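Local atomic coordinates of serine protease inhibitor (Schistosoma haematobium, PDB entry 3STO), a protein that probably inhibits serine-type endopeptidases as a serpin of a parasitic blood fluke. Residues Phe212-Ser215 with Pro216-Ile220. Sequence-based numbering, arbitrary orientation.
Sequences FYIS and PDRQI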
ATOM      1  N   PHE A 212     -20.243  -8.590 -14.944  1.00 27.42           N
ATOM      2  CA  PHE A 212     -19.909  -7.927 -13.680  1.00 24.06           C
ATOM      3  C   PHE A 212     -20.767  -6.672 -13.561  1.00 25.10           C
ATOM      4  O   PHE A 212     -20.774  -5.821 -14.462  1.00 17.80           O
ATOM      5  CB  PHE A 212     -18.404  -7.602 -13.611  1.00 21.39           C
ATOM      6  CG  PHE A 212     -17.954  -7.045 -12.273  1.00 26.05           C
ATOM      7  CD1 PHE A 212     -18.076  -5.686 -11.994  1.00 19.05           C
ATOM      8  CD2 PHE A 212     -17.380  -7.880 -11.311  1.00 16.08           C
ATOM      9  CE1 PHE A 212     -17.673  -5.181 -10.787  1.00 23.64           C
ATOM     10  CE2 PHE A 212     -16.971  -7.392 -10.126  1.00 18.30           C
ATOM     11  CZ  PHE A 212     -17.107  -6.028  -9.847  1.00 23.44           C
ATOM     12  N   TYR A 213     -21.512  -6.573 -12.465  1.00 12.82           N
ATOM     13  CA  TYR A 213     -22.381  -5.431 -12.266  1.00 20.60           C
ATOM     14  C   TYR A 213     -21.618  -4.297 -11.623  1.00 25.42           C
ATOM     15  O   TYR A 213     -21.179  -4.420 -10.476  1.00 26.27           O
ATOM     16  CB  TYR A 213     -23.567  -5.823 -11.379  1.00 21.12           C
ATOM     17  CG  TYR A 213     -24.588  -4.722 -11.100  1.00 26.55           C
ATOM     18  CD1 TYR A 213     -25.712  -4.569 -11.906  1.00 33.51           C
ATOM     19  CD2 TYR A 213     -24.455  -3.875  -9.992  1.00 27.98           C
ATOM     20  CE1 TYR A 213     -26.671  -3.588 -11.633  1.00 36.44           C
ATOM     21  CE2 TYR A 213     -25.407  -2.898  -9.704  1.00 26.35           C
ATOM     22  CZ  TYR A 213     -26.515  -2.763 -10.535  1.00 38.32           C
ATOM     23  OH  TYR A 213     -27.469  -1.804 -10.271  1.00 45.65           O
ATOM     24  N   ILE A 214     -21.460  -3.203 -12.358  1.00 30.38           N
ATOM     25  CA  ILE A 214     -20.837  -1.974 -11.832  1.00 25.17           C
ATOM     26  C   ILE A 214     -21.876  -1.031 -11.197  1.00 27.27           C
ATOM     27  O   ILE A 214     -21.715  -0.592 -10.084  1.00 31.45           O
ATOM     28  CB  ILE A 214     -20.108  -1.233 -12.936  1.00 26.87           C
ATOM     29  CG1 ILE A 214     -19.049  -2.137 -13.567  1.00 24.62           C
ATOM     30  CG2 ILE A 214     -19.509   0.031 -12.403  1.00 26.35           C
ATOM     31  CD1 ILE A 214     -18.238  -1.449 -14.647  1.00 30.72           C
ATOM     32  N   SER A 215     -22.952  -0.756 -11.926  1.00 28.37           N
ATOM     33  CA  SER A 215     -24.050   0.073 -11.461  1.00 26.73           C
ATOM     34  C   SER A 215     -25.251  -0.212 -12.376  1.00 31.10           C
ATOM     35  O   SER A 215     -25.112  -0.939 -13.350  1.00 30.46           O
ATOM     36  CB  SER A 215     -23.656   1.557 -11.557  1.00 32.42           C
ATOM     37  OG  SER A 215     -23.382   1.939 -12.898  1.00 25.42           O
ATOM     38  N   PRO A 216     -26.429   0.360 -12.071  1.00 32.71           N
ATOM     39  CA  PRO A 216     -27.623   0.091 -12.884  1.00 39.41           C
ATOM     40  C   PRO A 216     -27.414   0.338 -14.356  1.00 44.74           C
ATOM     41  O   PRO A 216     -27.927  -0.397 -15.195  1.00 40.00           O
ATOM     42  CB  PRO A 216     -28.649   1.069 -12.321  1.00 32.26           C
ATOM     43  CG  PRO A 216     -28.316   1.108 -10.868  1.00 34.76           C
ATOM     44  CD  PRO A 216     -26.782   1.010 -10.793  1.00 32.76           C
ATOM     45  N   ASP A 217     -26.645   1.362 -14.677  1.00 40.40           N
ATOM     46  CA  ASP A 217     -26.439   1.698 -16.077  1.00 51.69           C
ATOM     47  C   ASP A 217     -25.175   1.058 -16.665  1.00 56.26           C
ATOM     48  O   ASP A 217     -24.819   1.328 -17.816  1.00 52.80           O
ATOM     49  CB  ASP A 217     -26.420   3.225 -16.256  1.00 46.73           C
ATOM     50  CG  ASP A 217     -25.310   3.916 -15.437  1.00 64.53           C
ATOM     51  OD1 ASP A 217     -25.113   3.607 -14.222  1.00 42.02           O
ATOM     52  OD2 ASP A 217     -24.635   4.798 -16.020  1.00 71.24           O
ATOM     53  N   ARG A 218     -24.501   0.213 -15.882  1.00 42.95           N
ATOM     54  CA  ARG A 218     -23.213  -0.335 -16.298  1.00 33.42           C
ATOM     55  C   ARG A 218     -22.983  -1.808 -15.930  1.00 32.09           C
ATOM     56  O   ARG A 218     -22.904  -2.170 -14.765  1.00 32.84           O
ATOM     57  CB  ARG A 218     -22.069   0.487 -15.715  1.00 42.64           C
ATOM     58  CG  ARG A 218     -22.203   1.969 -15.848  1.00 47.12           C
ATOM     59  CD  ARG A 218     -20.999   2.575 -16.552  1.00 50.65           C
ATOM     60  NE  ARG A 218     -19.730   2.437 -15.835  1.00 63.07           N
ATOM     61  CZ  ARG A 218     -19.466   2.960 -14.633  1.00 72.46           C
ATOM     62  NH1 ARG A 218     -20.407   3.627 -13.959  1.00 52.20           N
ATOM     63  NH2 ARG A 218     -18.259   2.794 -14.089  1.00 59.98           N
ATOM     64  N   GLN A 219     -22.857  -2.655 -16.937  1.00 38.51           N
ATOM     65  CA  GLN A 219     -22.356  -4.005 -16.724  1.00 34.97           C
ATOM     66  C   GLN A 219     -21.195  -4.242 -17.648  1.00 32.67           C
ATOM     67  O   GLN A 219     -21.132  -3.676 -18.723  1.00 49.50           O
ATOM     68  CB  GLN A 219     -23.423  -5.049 -16.962  1.00 23.76           C
ATOM     69  CG  GLN A 219     -24.530  -5.007 -15.934  1.00 31.74           C
ATOM     70  CD  GLN A 219     -25.584  -3.958 -16.274  1.00 51.18           C
ATOM     71  OE1 GLN A 219     -25.560  -2.836 -15.752  1.00 49.64           O
ATOM     72  NE2 GLN A 219     -26.523  -4.323 -17.158  1.00 53.47           N
ATOM     73  N   ILE A 220     -20.233  -5.038 -17.214  1.00 30.20           N
ATOM     74  CA  ILE A 220     -19.169  -5.417 -18.129  1.00 21.03           C
ATOM     75  C   ILE A 220     -18.969  -6.928 -18.095  1.00 34.69           C
ATOM     76  O   ILE A 220     -19.530  -7.671 -17.261  1.00 31.03           O
ATOM     77  CB  ILE A 220     -17.846  -4.712 -17.828  1.00 36.84           C
ATOM     78  CG1 ILE A 220     -17.412  -4.981 -16.383  1.00 25.55           C
ATOM     79  CG2 ILE A 220     -17.960  -3.222 -18.096  1.00 38.74           C
ATOM     80  CD1 ILE A 220     -15.996  -4.571 -16.115  1.00 26.71           C
TER
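Arg218 O takes two backbone N-H groups at once, those of Ile214 and Ser215, and so marks a classic beta bulge that runs straight into a type I turn. The two bonds differ in character: Ser215 N lies 3.2 Å from Arg218 O, nearly straight at 172° and on a lone pair, whereas the Ile214 N-H, more bent, reaches the same oxygen from a tilt out of the carbonyl plane. Squeezing an extra residue into the first strand shifts the register by one. Before the shift, Phe212 and Ile220 form a regular hydrogen-bonded antiparallel pair; after it, Ser215 faces Arg218, and the turn through Pro216 and Asp217 is closed by the hydrogen bond from Arg218 N to Ser215 O, 2.8 Å. The whole is the bulged end of the hairpin of strands 208-215 and 218-236, which by its place in the chain corresponds to the s4C-s3C hairpin of serpin sheet C. Side chains add to the turn. Ser215 OG, placed between its own N and carbonyl carbon (chi1 61°), donates to Asp217 OD1 at 2.7 Å, meeting the carboxylate from above its plane. On the same side as Ser215, the Arg218 chain bends twice and lays one face of its guanidinium over Ile214 CG2, 3.5 Å from NH2. The other branch of Ile214 extends along the hairpin, where its CD1 rests 3.9 Å from Ile220 CG2. Asn401, near the C-terminal end of the chain, lies against Ile214, Arg218 and Ile220. Tyr213 projects from the other face; with CG anti to the backbone N (chi1 -179°), its ring runs toward the turn, with Ser215 O under one face, toward the rim, and CZ 3.8 Å from Pro216 CD. A cation-pi contact with Lys263 engages the same ring.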